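Local coordinates for protein NAD nucleotidase (Haemophilus influenzae, PDB 3ZTV) that degrades NAD in the periplasm to adenosine and nicotinamide riboside, acting both as a dinucleotide pyrophosphatase and as a zinc-dependent 5'-nucleotidase, at residues 158-163 and 224-229; 162-167 and 174-179; 210-215 and 220-225. All blocks are in the same frame, centred on the assembly; numbering follows the deposited sequence.

Contact 1. Residues 158-163 and 224-229; sequences LDTVNK and TGDSHY. With ZN (zinc ion), chain B.
Lys163 and Asp226 approach from opposite directions and join in a salt bridge, NZ of Lys163 lying 2.9 Å from OD2 of Asp226. The ammonium meets that oxygen on its syn side, 19° out of the carboxylate plane. Lys163 gets there as a chain extended from the backbone and bent once, at chi3 (-70°), which turns its last two atoms onto the acid. OD2 has a second donor in a water, 2.8 Å away, that also lies 2.7 Å from OG1 of Thr160 and so carries the contact to the loop between strand 151-159 and helix 162-167. The other oxygen, OD1 of Asp226, is spent on metal: it sits 2.1 Å from a zinc ion whose coordination includes Asp70, Asn102 and a water at 2.0 Å from the zinc. That same water donates to O of Asp226 (3.1 Å), while the backbone N of Asp226 is hydrogen-bonded to Asp20, a ligand of the other zinc. Asp226 thus belongs to the two-zinc centre of the calcineurin-like phosphoesterase domain, in a loop that follows strand 221-224. With one oxygen given to zinc and the other to an ammonium and a water, the carboxylate is fixed in rotation as well as position.

Contact 2. Residues 162-167 and 174-179; sequences NKTVNS and VKFYDE
The ring of Phe176 takes the largest share of the buried surface and receives Val165 and Thr164, successive residues of the helix 162-167. Val165 lies over one face: its CG2 is 3.9 Å from the ring centroid and 19° off the normal, a CH-pi contact displaced toward the rim, with CD1 of Phe176 the nearest ring atom at 3.7 Å. The methyl reaches the face because chi1 of Val165 (169°) sets CG2 anti to the carbonyl carbon, leaving CG1 turned from the ring. Thr164 crosses Phe176 at about a right angle and comes obliquely at the far end of the ring, CG2 of Thr164 standing 3.6 Å from CZ of Phe176. Its hydroxyl takes no part in this packing, being hydrogen-bonded to O of Thr160 one turn earlier. Within the calcineurin-like phosphoesterase domain, the contact seats this short helix against strand 174-176, which pairs antiparallel with 128-130; Val128 of that partner also touches Phe176. The helix start is tied in by a water that accepts from N of Asn162 at 3.0 Å and donates to OE2 of Glu179 at 2.7 Å. Thr164 also touches Asn102, a ligand of one zinc.

Contact 3. Residues 210-215 and 220-225; sequences IEIAQK and DVIVTG
With chi1 at -50° and chi2 at 176°, the side chain of Ile222 carries CG1 beside its own backbone N and then runs straight out to CD1, so that a single methyl spans the gap to the helix. Ile212 has a similar first torsion (-69°), which places its CG2 anti to the backbone N and lets that branch make the contact. The two residues belong to a beta-alpha-beta unit, strand 198-203, helix 206-215 and strand 221-224, in which the helix packs on the sheet formed by its two parallel strands and their neighbours.

The backbones come nearest at Ala213 and Ile222, whose CA atoms are 7.7 Å apart. Ile222 has the largest buried area of the three touching residues, and all its contacts here are made by CD1. This methyl lies 3.8 Å from CG2 of Ile212, the two isoleucines meeting at a slant. It also nears the helix backbone at Ala213, an approach consistent with the small side chain of that residue. The interface is apolar and all three residues are buried.

Neighbouring elements add to the packing. Leu200 of strand 198-203 touches both Ile212 and Ile222, and Ile180 of helix 179-191 also touches Ile212, whereas Ala213 rests on Val259 and Val261 of strand 258-263. On another side of the helix, Glu211 and Lys215 form an intrahelical salt bridge one turn apart, where NZ meets the anti lone pair of OE2. At the sheet side, CD1 of Ile222 stands 3.9 Å from N and 4.1 Å from CB of Ala213.

In the fold
All three contacts lie in the calcineurin-like phosphoesterase domain. Contacts 1 and 3 are buried and reach the same sheet: strand 221-224 is packed under its helix in contact 3 and leads at its end into the metal-binding loop of contact 1. Contact 2 is only partly buried, and its strand segment touches the second subunit. It shares helix 162-167 with contact 1, and OE2 of Glu179 accepts a hydrogen bond from N of Val161, linking the two. Leu158 of contact 1 meets Ile212 of contact 3. Chemistry follows position: charge and metal beyond the strand end in contact 1, methyl-on-ring packing in contact 2, and purely aliphatic contact between helix and sheet in contact 3.

Contact 1. Residues 158-163 and 224-229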
ATOM      1  N   LEU A 158      -8.127   2.918 -13.687  1.00  4.11           N
ATOM      2  CA  LEU A 158      -8.028   2.508 -12.284  1.00  4.19           C
ATOM      3  C   LEU A 158      -9.316   1.839 -11.812  1.00  4.03           C
ATOM      4  O   LEU A 158     -10.411   2.296 -12.159  1.00  4.58           O
ATOM      5  CB  LEU A 158      -7.728   3.728 -11.393  1.00  5.17           C
ATOM      6  CG  LEU A 158      -7.024   3.488 -10.049  1.00  4.59           C
ATOM      7  CD1 LEU A 158      -5.557   3.126 -10.246  1.00  6.62           C
ATOM      8  CD2 LEU A 158      -7.137   4.734  -9.162  1.00  5.60           C
ATOM      9  N   ASP A 159      -9.186   0.801 -10.986  1.00  5.10           N
ATOM     10  CA  ASP A 159     -10.345   0.095 -10.428  1.00  5.01           C
ATOM     11  C   ASP A 159     -10.369   0.166  -8.913  1.00  4.54           C
ATOM     12  O   ASP A 159      -9.341   0.378  -8.261  1.00  5.27           O
ATOM     13  CB  ASP A 159     -10.296  -1.379 -10.845  1.00  5.70           C
ATOM     14  CG  ASP A 159     -11.680  -2.035 -10.967  1.00  5.86           C
ATOM     15  OD1 ASP A 159     -12.712  -1.487 -10.510  1.00  5.39           O
ATOM     16  OD2 ASP A 159     -11.724  -3.160 -11.539  1.00  6.84           O
ATOM     17  N   THR A 160     -11.560   0.019  -8.353  1.00  5.71           N
ATOM     18  CA  THR A 160     -11.712  -0.177  -6.926  1.00  5.98           C
ATOM     19  C   THR A 160     -11.140  -1.547  -6.528  1.00  6.68           C
ATOM     20  O   THR A 160     -11.338  -2.547  -7.235  1.00  6.96           O
ATOM     21  CB  THR A 160     -13.181  -0.010  -6.509  1.00  5.71           C
ATOM     22  OG1 THR A 160     -13.270  -0.018  -5.078  1.00  7.67           O
ATOM     23  CG2 THR A 160     -14.109  -1.084  -7.134  1.00  6.42           C
ATOM     24  N   VAL A 161     -10.402  -1.598  -5.422  1.00  5.72           N
ATOM     25  CA  VAL A 161      -9.664  -2.804  -5.037  1.00  6.73           C
ATOM     26  C   VAL A 161     -10.452  -3.736  -4.112  1.00  7.14           C
ATOM     27  O   VAL A 161     -10.868  -4.824  -4.533  1.00  6.94           O
ATOM     28  CB  VAL A 161      -8.273  -2.469  -4.443  1.00  6.37           C
ATOM     29  CG1 VAL A 161      -7.608  -3.728  -3.916  1.00  8.27           C
ATOM     30  CG2 VAL A 161      -7.398  -1.801  -5.506  1.00  7.19           C
ATOM     31  N   ASN A 162     -10.648  -3.334  -2.859  1.00  7.99           N
ATOM     32  CA  ASN A 162     -11.290  -4.206  -1.876  1.00  8.04           C
ATOM     33  C   ASN A 162     -12.667  -4.701  -2.331  1.00  7.92           C
ATOM     34  O   ASN A 162     -12.997  -5.877  -2.199  1.00  8.33           O
ATOM     35  CB  ASN A 162     -11.416  -3.510  -0.514  1.00 10.92           C
ATOM     36  CG  ASN A 162     -10.075  -3.259   0.151  1.00 12.24           C
ATOM     37  OD1 ASN A 162      -9.075  -3.899  -0.165  1.00 12.92           O
ATOM     38  ND2 ASN A 162     -10.061  -2.331   1.098  1.00 15.43           N
ATOM     39  N   LYS A 163     -13.474  -3.801  -2.877  1.00  7.76           N
ATOM     40  CA  LYS A 163     -14.815  -4.164  -3.322  1.00  7.66           C
ATOM     41  C   LYS A 163     -14.780  -5.258  -4.402  1.00  6.91           C
ATOM     42  O   LYS A 163     -15.603  -6.184  -4.400  1.00  7.56           O
ATOM     43  CB  LYS A 163     -15.559  -2.924  -3.829  1.00  8.19           C
ATOM     44  CG  LYS A 163     -16.975  -3.216  -4.294  1.00  8.56           C
ATOM     45  CD  LYS A 163     -17.696  -1.946  -4.718  1.00  7.50           C
ATOM     46  CE  LYS A 163     -18.006  -1.039  -3.532  1.00  7.64           C
ATOM     47  NZ  LYS A 163     -18.933   0.067  -3.931  1.00  8.33           N
ATOM     48  N   THR A 224     -15.174   9.542 -13.007  1.00  4.49           N
ATOM     49  CA  THR A 224     -15.510   8.596 -11.941  1.00  4.70           C
ATOM     50  C   THR A 224     -16.589   7.569 -12.290  1.00  5.10           C
ATOM     51  O   THR A 224     -17.571   7.879 -12.987  1.00  5.20           O
ATOM     52  CB  THR A 224     -15.970   9.385 -10.699  1.00  5.66           C
ATOM     53  OG1 THR A 224     -14.892  10.214 -10.244  1.00  5.63           O
ATOM     54  CG2 THR A 224     -16.416   8.495  -9.566  1.00  6.61           C
ATOM     55  N   GLY A 225     -16.396   6.362 -11.763  1.00  4.38           N
ATOM     56  CA  GLY A 225     -17.452   5.373 -11.657  1.00  4.76           C
ATOM     57  C   GLY A 225     -17.469   4.712 -10.296  1.00  5.21           C
ATOM     58  O   GLY A 225     -16.574   4.933  -9.474  1.00  5.62           O
ATOM     59  N   ASP A 226     -18.508   3.906 -10.088  1.00  4.66           N
ATOM     60  CA  ASP A 226     -18.750   3.029  -8.924  1.00  5.05           C
ATOM     61  C   ASP A 226     -19.770   3.512  -7.915  1.00  6.50           C
ATOM     62  O   ASP A 226     -20.508   2.692  -7.360  1.00  7.45           O
ATOM     63  CB  ASP A 226     -17.482   2.558  -8.191  1.00  5.73           C
ATOM     64  CG  ASP A 226     -17.774   1.418  -7.204  1.00  4.63           C
ATOM     65  OD1 ASP A 226     -18.196   0.324  -7.629  1.00  5.62           O
ATOM     66  OD2 ASP A 226     -17.594   1.600  -5.977  1.00  7.02           O
ATOM     67  N   SER A 227     -19.786   4.814  -7.644  1.00  5.21           N
ATOM     68  CA  SER A 227     -20.684   5.371  -6.634  1.00  6.05           C
ATOM     69  C   SER A 227     -22.100   5.678  -7.144  1.00  5.90           C
ATOM     70  O   SER A 227     -23.022   5.810  -6.339  1.00  7.12           O
ATOM     71  CB  SER A 227     -20.056   6.618  -5.981  1.00  6.41           C
ATOM     72  OG  SER A 227     -19.263   7.390  -6.892  1.00  7.30           O
ATOM     73  N   HIS A 228     -22.278   5.767  -8.464  1.00  5.29           N
ATOM     74  CA  HIS A 228     -23.603   5.993  -9.061  1.00  5.61           C
ATOM     75  C   HIS A 228     -24.187   7.382  -8.684  1.00  6.11           C
ATOM     76  O   HIS A 228     -25.408   7.596  -8.749  1.00  6.20           O
ATOM     77  CB  HIS A 228     -24.606   4.911  -8.616  1.00  5.93           C
ATOM     78  CG  HIS A 228     -24.398   3.528  -9.188  1.00  5.66           C
ATOM     79  ND1 HIS A 228     -23.192   3.007  -9.611  1.00  6.67           N
ATOM     80  CD2 HIS A 228     -25.303   2.535  -9.348  1.00  4.35           C
ATOM     81  CE1 HIS A 228     -23.380   1.760 -10.020  1.00  3.25           C
ATOM     82  NE2 HIS A 228     -24.653   1.457  -9.879  1.00  8.65           N
ATOM     83  N   TYR A 229     -23.341   8.331  -8.298  1.00  5.16           N
ATOM     84  CA  TYR A 229     -23.823   9.660  -7.902  1.00  6.36           C
ATOM     85  C   TYR A 229     -24.172  10.534  -9.094  1.00  5.22           C
ATOM     86  O   TYR A 229     -23.390  10.645 -10.056  1.00  5.90           O
ATOM     87  CB  TYR A 229     -22.766  10.406  -7.090  1.00  6.79           C
ATOM     88  CG  TYR A 229     -22.458   9.857  -5.717  1.00  6.82           C
ATOM     89  CD1 TYR A 229     -23.303   8.954  -5.080  1.00  9.47           C
ATOM     90  CD2 TYR A 229     -21.309  10.261  -5.046  1.00  8.30           C
ATOM     91  CE1 TYR A 229     -23.000   8.471  -3.807  1.00 10.62           C
ATOM     92  CE2 TYR A 229     -21.007   9.795  -3.781  1.00  8.67           C
ATOM     93  CZ  TYR A 229     -21.846   8.895  -3.171  1.00  9.57           C
ATOM     94  OH  TYR A 229     -21.533   8.421  -1.913  1.00 14.55           O
TER
HETATM   95 ZN    ZN B1598     -18.939  -0.420  -9.504  1.00  5.13          ZN
HETATM   96  O   HOH W   1     -15.438   1.301  -4.274  1.00 12.70           O
HETATM   97  O   HOH W   2     -20.792   0.037  -8.886  1.00  5.46           O

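Contact 2. Residues 162-167 and 174-179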
ATOM      1  N   ASN A 162     -10.648  -3.334  -2.859  1.00  7.99           N
ATOM      2  CA  ASN A 162     -11.290  -4.206  -1.876  1.00  8.04           C
ATOM      3  C   ASN A 162     -12.667  -4.701  -2.331  1.00  7.92           C
ATOM      4  O   ASN A 162     -12.997  -5.877  -2.199  1.00  8.33           O
ATOM      5  CB  ASN A 162     -11.416  -3.510  -0.514  1.00 10.92           C
ATOM      6  CG  ASN A 162     -10.075  -3.259   0.151  1.00 12.24           C
ATOM      7  OD1 ASN A 162      -9.075  -3.899  -0.165  1.00 12.92           O
ATOM      8  ND2 ASN A 162     -10.061  -2.331   1.098  1.00 15.43           N
ATOM      9  N   LYS A 163     -13.474  -3.801  -2.877  1.00  7.76           N
ATOM     10  CA  LYS A 163     -14.815  -4.164  -3.322  1.00  7.66           C
ATOM     11  C   LYS A 163     -14.780  -5.258  -4.402  1.00  6.91           C
ATOM     12  O   LYS A 163     -15.603  -6.184  -4.400  1.00  7.56           O
ATOM     13  CB  LYS A 163     -15.559  -2.924  -3.829  1.00  8.19           C
ATOM     14  CG  LYS A 163     -16.975  -3.216  -4.294  1.00  8.56           C
ATOM     15  CD  LYS A 163     -17.696  -1.946  -4.718  1.00  7.50           C
ATOM     16  CE  LYS A 163     -18.006  -1.039  -3.532  1.00  7.64           C
ATOM     17  NZ  LYS A 163     -18.933   0.067  -3.931  1.00  8.33           N
ATOM     18  N   THR A 164     -13.826  -5.162  -5.323  1.00  5.98           N
ATOM     19  CA  THR A 164     -13.693  -6.147  -6.393  1.00  5.65           C
ATOM     20  C   THR A 164     -13.195  -7.484  -5.848  1.00  7.65           C
ATOM     21  O   THR A 164     -13.781  -8.539  -6.120  1.00  7.29           O
ATOM     22  CB  THR A 164     -12.765  -5.644  -7.522  1.00  6.43           C
ATOM     23  OG1 THR A 164     -13.258  -4.392  -8.007  1.00  5.64           O
ATOM     24  CG2 THR A 164     -12.718  -6.644  -8.680  1.00  6.67           C
ATOM     25  N   VAL A 165     -12.122  -7.438  -5.070  1.00  7.29           N
ATOM     26  CA  VAL A 165     -11.528  -8.648  -4.511  1.00  7.93           C
ATOM     27  C   VAL A 165     -12.513  -9.380  -3.598  1.00  9.48           C
ATOM     28  O   VAL A 165     -12.639 -10.610  -3.667  1.00 10.33           O
ATOM     29  CB  VAL A 165     -10.222  -8.313  -3.752  1.00  7.58           C
ATOM     30  CG1 VAL A 165      -9.730  -9.509  -2.925  1.00 11.19           C
ATOM     31  CG2 VAL A 165      -9.157  -7.864  -4.730  1.00  9.55           C
ATOM     32  N   ASN A 166     -13.223  -8.626  -2.770  1.00 10.04           N
ATOM     33  CA  ASN A 166     -14.093  -9.209  -1.751  1.00 11.25           C
ATOM     34  C   ASN A 166     -15.479  -9.567  -2.280  1.00 11.88           C
ATOM     35  O   ASN A 166     -16.003 -10.646  -1.986  1.00 13.72           O
ATOM     36  CB  ASN A 166     -14.228  -8.260  -0.548  1.00 11.96           C
ATOM     37  CG  ASN A 166     -12.924  -8.096   0.225  1.00 12.94           C
ATOM     38  OD1 ASN A 166     -12.069  -8.984   0.225  1.00 14.76           O
ATOM     39  ND2 ASN A 166     -12.768  -6.952   0.885  1.00 13.82           N
ATOM     40  N   SER A 167     -16.071  -8.682  -3.076  1.00  9.54           N
ATOM     41  CA  SER A 167     -17.474  -8.840  -3.457  1.00 10.70           C
ATOM     42  C   SER A 167     -17.714  -9.246  -4.912  1.00 11.76           C
ATOM     43  O   SER A 167     -18.862  -9.452  -5.320  1.00 12.24           O
ATOM     44  CB  SER A 167     -18.254  -7.569  -3.151  1.00  9.68           C
ATOM     45  OG  SER A 167     -18.149  -7.238  -1.779  1.00 11.36           O
ATOM     46  N   VAL A 174      -4.971 -12.666 -11.132  1.00  7.16           N
ATOM     47  CA  VAL A 174      -5.112 -11.219 -11.320  1.00  6.93           C
ATOM     48  C   VAL A 174      -4.708 -10.507 -10.035  1.00  7.00           C
ATOM     49  O   VAL A 174      -5.295 -10.740  -8.987  1.00  9.42           O
ATOM     50  CB  VAL A 174      -6.555 -10.840 -11.673  1.00  6.37           C
ATOM     51  CG1 VAL A 174      -6.659  -9.327 -11.882  1.00  8.14           C
ATOM     52  CG2 VAL A 174      -6.989 -11.587 -12.923  1.00  9.61           C
ATOM     53  N   LYS A 175      -3.698  -9.642 -10.122  1.00  5.85           N
ATOM     54  CA  LYS A 175      -3.180  -8.940  -8.953  1.00  7.11           C
ATOM     55  C   LYS A 175      -3.684  -7.496  -8.897  1.00  7.11           C
ATOM     56  O   LYS A 175      -3.746  -6.803  -9.919  1.00  7.76           O
ATOM     57  CB  LYS A 175      -1.646  -8.986  -8.951  1.00  7.43           C
ATOM     58  CG  LYS A 175      -1.027 -10.237  -8.295  1.00 13.02           C
ATOM     59  CD  LYS A 175      -1.541 -11.539  -8.881  1.00 13.81           C
ATOM     60  CE  LYS A 175      -0.814 -12.749  -8.284  1.00 13.06           C
ATOM     61  NZ  LYS A 175       0.609 -12.873  -8.748  1.00 13.49           N
ATOM     62  N   PHE A 176      -4.051  -7.063  -7.696  1.00  6.87           N
ATOM     63  CA  PHE A 176      -4.588  -5.717  -7.477  1.00  7.04           C
ATOM     64  C   PHE A 176      -3.627  -4.875  -6.643  1.00  6.90           C
ATOM     65  O   PHE A 176      -2.990  -5.385  -5.722  1.00  8.12           O
ATOM     66  CB  PHE A 176      -5.925  -5.796  -6.731  1.00  7.30           C
ATOM     67  CG  PHE A 176      -7.062  -6.342  -7.559  1.00  7.11           C
ATOM     68  CD1 PHE A 176      -7.172  -7.706  -7.820  1.00  8.39           C
ATOM     69  CD2 PHE A 176      -8.032  -5.488  -8.075  1.00  7.75           C
ATOM     70  CE1 PHE A 176      -8.227  -8.199  -8.585  1.00  8.53           C
ATOM     71  CE2 PHE A 176      -9.084  -5.982  -8.840  1.00  8.08           C
ATOM     72  CZ  PHE A 176      -9.176  -7.338  -9.092  1.00  8.21           C
ATOM     73  N   TYR A 177      -3.554  -3.582  -6.950  1.00  5.56           N
ATOM     74  CA  TYR A 177      -2.677  -2.640  -6.255  1.00  6.74           C
ATOM     75  C   TYR A 177      -3.440  -1.410  -5.761  1.00  6.51           C
ATOM     76  O   TYR A 177      -4.428  -0.974  -6.369  1.00  5.10           O
ATOM     77  CB  TYR A 177      -1.488  -2.279  -7.157  1.00  5.91           C
ATOM     78  CG  TYR A 177      -0.649  -3.512  -7.404  1.00  6.84           C
ATOM     79  CD1 TYR A 177       0.344  -3.889  -6.505  1.00  7.16           C
ATOM     80  CD2 TYR A 177      -0.903  -4.353  -8.485  1.00  7.44           C
ATOM     81  CE1 TYR A 177       1.088  -5.046  -6.699  1.00  8.48           C
ATOM     82  CE2 TYR A 177      -0.165  -5.509  -8.688  1.00  8.59           C
ATOM     83  CZ  TYR A 177       0.824  -5.853  -7.793  1.00  7.19           C
ATOM     84  OH  TYR A 177       1.542  -7.020  -7.990  1.00  9.46           O
ATOM     85  N   ASP A 178      -2.964  -0.860  -4.644  1.00  6.35           N
ATOM     86  CA  ASP A 178      -3.582   0.293  -4.007  1.00  6.82           C
ATOM     87  C   ASP A 178      -3.899   1.421  -4.978  1.00  4.76           C
ATOM     88  O   ASP A 178      -3.060   1.805  -5.803  1.00  5.42           O
ATOM     89  CB  ASP A 178      -2.669   0.816  -2.898  1.00  6.95           C
ATOM     90  CG  ASP A 178      -3.282   1.969  -2.150  1.00  8.05           C
ATOM     91  OD1 ASP A 178      -4.257   1.745  -1.403  1.00  8.83           O
ATOM     92  OD2 ASP A 178      -2.781   3.102  -2.301  1.00 10.00           O
ATOM     93  N   GLU A 179      -5.113   1.953  -4.866  1.00  4.97           N
ATOM     94  CA  GLU A 179      -5.581   3.021  -5.750  1.00  5.06           C
ATOM     95  C   GLU A 179      -4.719   4.287  -5.679  1.00  5.15           C
ATOM     96  O   GLU A 179      -4.289   4.802  -6.710  1.00  5.74           O
ATOM     97  CB  GLU A 179      -7.044   3.390  -5.441  1.00  5.23           C
ATOM     98  CG  GLU A 179      -8.081   2.251  -5.607  1.00  5.91           C
ATOM     99  CD  GLU A 179      -8.383   1.494  -4.312  1.00  6.49           C
ATOM    100  OE1 GLU A 179      -7.505   1.459  -3.403  1.00  7.58           O
ATOM    101  OE2 GLU A 179      -9.509   0.930  -4.203  1.00  6.65           O
TER
HETATM  102  O   HOH W   3     -10.182  -0.511  -2.001  1.00  9.07           O

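Contact 3. Residues 210-215 and 220-225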
ATOM      1  N   ILE A 210     -12.017  11.514  -4.698  1.00  5.44           N
ATOM      2  CA  ILE A 210     -11.863  12.787  -3.989  1.00  5.11           C
ATOM      3  C   ILE A 210     -10.596  12.763  -3.123  1.00  6.42           C
ATOM      4  O   ILE A 210      -9.859  13.758  -3.055  1.00  7.22           O
ATOM      5  CB  ILE A 210     -13.136  13.090  -3.168  1.00  5.46           C
ATOM      6  CG1 ILE A 210     -14.276  13.441  -4.126  1.00  7.72           C
ATOM      7  CG2 ILE A 210     -12.889  14.231  -2.183  1.00  8.83           C
ATOM      8  CD1 ILE A 210     -15.664  13.420  -3.491  1.00  9.28           C
ATOM      9  N   GLU A 211     -10.328  11.640  -2.468  1.00  7.15           N
ATOM     10  CA  GLU A 211      -9.084  11.484  -1.729  1.00  6.88           C
ATOM     11  C   GLU A 211      -7.860  11.598  -2.650  1.00  5.62           C
ATOM     12  O   GLU A 211      -6.879  12.281  -2.317  1.00  7.13           O
ATOM     13  CB  GLU A 211      -9.072  10.147  -0.979  1.00  9.05           C
ATOM     14  CG  GLU A 211      -7.947   9.990   0.027  1.00 12.19           C
ATOM     15  CD  GLU A 211      -7.944   8.635   0.714  1.00 14.08           C
ATOM     16  OE1 GLU A 211      -8.667   7.722   0.260  1.00 14.10           O
ATOM     17  OE2 GLU A 211      -7.207   8.482   1.710  1.00 20.47           O
ATOM     18  N   ILE A 212      -7.899  10.931  -3.800  1.00  6.16           N
ATOM     19  CA  ILE A 212      -6.811  11.023  -4.760  1.00  5.63           C
ATOM     20  C   ILE A 212      -6.574  12.477  -5.190  1.00  5.04           C
ATOM     21  O   ILE A 212      -5.420  12.946  -5.240  1.00  6.41           O
ATOM     22  CB  ILE A 212      -7.074  10.106  -5.982  1.00  5.26           C
ATOM     23  CG1 ILE A 212      -6.988   8.631  -5.573  1.00  5.63           C
ATOM     24  CG2 ILE A 212      -6.111  10.408  -7.114  1.00  6.05           C
ATOM     25  CD1 ILE A 212      -7.448   7.644  -6.654  1.00  7.03           C
ATOM     26  N   ALA A 213      -7.660  13.195  -5.479  1.00  5.07           N
ATOM     27  CA  ALA A 213      -7.549  14.593  -5.899  1.00  5.25           C
ATOM     28  C   ALA A 213      -6.789  15.432  -4.874  1.00  6.25           C
ATOM     29  O   ALA A 213      -6.020  16.320  -5.239  1.00  7.85           O
ATOM     30  CB  ALA A 213      -8.922  15.185  -6.149  1.00  6.56           C
ATOM     31  N   GLN A 214      -6.980  15.128  -3.592  1.00  5.37           N
ATOM     32  CA  GLN A 214      -6.388  15.936  -2.522  1.00  6.89           C
ATOM     33  C   GLN A 214      -5.023  15.448  -2.060  1.00  7.15           C
ATOM     34  O   GLN A 214      -4.285  16.198  -1.410  1.00  8.22           O
ATOM     35  CB  GLN A 214      -7.343  16.011  -1.337  1.00  8.75           C
ATOM     36  CG  GLN A 214      -8.633  16.744  -1.660  1.00  9.77           C
ATOM     37  CD  GLN A 214      -9.624  16.685  -0.526  1.00 14.34           C
ATOM     38  OE1 GLN A 214     -10.331  15.692  -0.361  1.00 17.84           O
ATOM     39  NE2 GLN A 214      -9.682  17.745   0.270  1.00 14.73           N
ATOM     40  N   LYS A 215      -4.678  14.210  -2.402  1.00  6.52           N
ATOM     41  CA  LYS A 215      -3.458  13.581  -1.887  1.00  6.62           C
ATOM     42  C   LYS A 215      -2.412  13.260  -2.941  1.00  6.03           C
ATOM     43  O   LYS A 215      -1.277  12.934  -2.606  1.00  8.10           O
ATOM     44  CB  LYS A 215      -3.795  12.307  -1.110  1.00  9.59           C
ATOM     45  CG  LYS A 215      -4.553  12.555   0.178  1.00 11.83           C
ATOM     46  CD  LYS A 215      -4.729  11.288   0.997  1.00 16.40           C
ATOM     47  CE  LYS A 215      -5.398  11.595   2.330  1.00 18.72           C
ATOM     48  NZ  LYS A 215      -5.654  10.360   3.127  1.00 23.46           N
ATOM     49  N   ASP A 220      -5.041  15.872 -13.463  1.00  5.19           N
ATOM     50  CA  ASP A 220      -5.881  17.043 -13.728  1.00  5.10           C
ATOM     51  C   ASP A 220      -7.388  16.817 -13.641  1.00  4.81           C
ATOM     52  O   ASP A 220      -8.118  17.679 -13.138  1.00  5.06           O
ATOM     53  CB  ASP A 220      -5.521  17.608 -15.098  1.00  6.04           C
ATOM     54  CG  ASP A 220      -4.064  18.041 -15.165  1.00  6.77           C
ATOM     55  OD1 ASP A 220      -3.672  18.933 -14.391  1.00  6.80           O
ATOM     56  OD2 ASP A 220      -3.270  17.502 -15.966  1.00  6.71           O
ATOM     57  N   VAL A 221      -7.850  15.673 -14.143  1.00  5.32           N
ATOM     58  CA  VAL A 221      -9.286  15.356 -14.175  1.00  5.53           C
ATOM     59  C   VAL A 221      -9.468  13.892 -13.786  1.00  4.50           C
ATOM     60  O   VAL A 221      -8.744  13.015 -14.289  1.00  6.18           O
ATOM     61  CB  VAL A 221      -9.921  15.607 -15.579  1.00  6.28           C
ATOM     62  CG1 VAL A 221     -11.429  15.354 -15.564  1.00  8.36           C
ATOM     63  CG2 VAL A 221      -9.653  17.039 -16.038  1.00  6.79           C
ATOM     64  N   ILE A 222     -10.414  13.631 -12.889  1.00  4.23           N
ATOM     65  CA  ILE A 222     -10.733  12.253 -12.506  1.00  4.56           C
ATOM     66  C   ILE A 222     -12.187  11.930 -12.858  1.00  4.77           C
ATOM     67  O   ILE A 222     -13.134  12.371 -12.189  1.00  4.99           O
ATOM     68  CB  ILE A 222     -10.469  11.985 -11.009  1.00  4.53           C
ATOM     69  CG1 ILE A 222      -9.062  12.458 -10.601  1.00  5.18           C
ATOM     70  CG2 ILE A 222     -10.693  10.509 -10.692  1.00  5.19           C
ATOM     71  CD1 ILE A 222      -8.755  12.327  -9.121  1.00  6.21           C
ATOM     72  N   VAL A 223     -12.350  11.143 -13.913  1.00  4.22           N
ATOM     73  CA  VAL A 223     -13.644  10.742 -14.451  1.00  4.55           C
ATOM     74  C   VAL A 223     -14.042   9.479 -13.703  1.00  4.20           C
ATOM     75  O   VAL A 223     -13.313   8.479 -13.741  1.00  5.44           O
ATOM     76  CB  VAL A 223     -13.534  10.470 -15.974  1.00  4.02           C
ATOM     77  CG1 VAL A 223     -14.895  10.075 -16.571  1.00  6.34           C
ATOM     78  CG2 VAL A 223     -12.940  11.690 -16.698  1.00  6.76           C
ATOM     79  N   THR A 224     -15.174   9.542 -13.007  1.00  4.49           N
ATOM     80  CA  THR A 224     -15.510   8.596 -11.941  1.00  4.70           C
ATOM     81  C   THR A 224     -16.589   7.569 -12.290  1.00  5.10           C
ATOM     82  O   THR A 224     -17.571   7.879 -12.987  1.00  5.20           O
ATOM     83  CB  THR A 224     -15.970   9.385 -10.699  1.00  5.66           C
ATOM     84  OG1 THR A 224     -14.892  10.214 -10.244  1.00  5.63           O
ATOM     85  CG2 THR A 224     -16.416   8.495  -9.566  1.00  6.61           C
ATOM     86  N   GLY A 225     -16.396   6.362 -11.763  1.00  4.38           N
ATOM     87  CA  GLY A 225     -17.452   5.373 -11.657  1.00  4.76           C
ATOM     88  C   GLY A 225     -17.469   4.712 -10.296  1.00  5.21           C
ATOM     89  O   GLY A 225     -16.574   4.933  -9.474  1.00  5.62           O
TER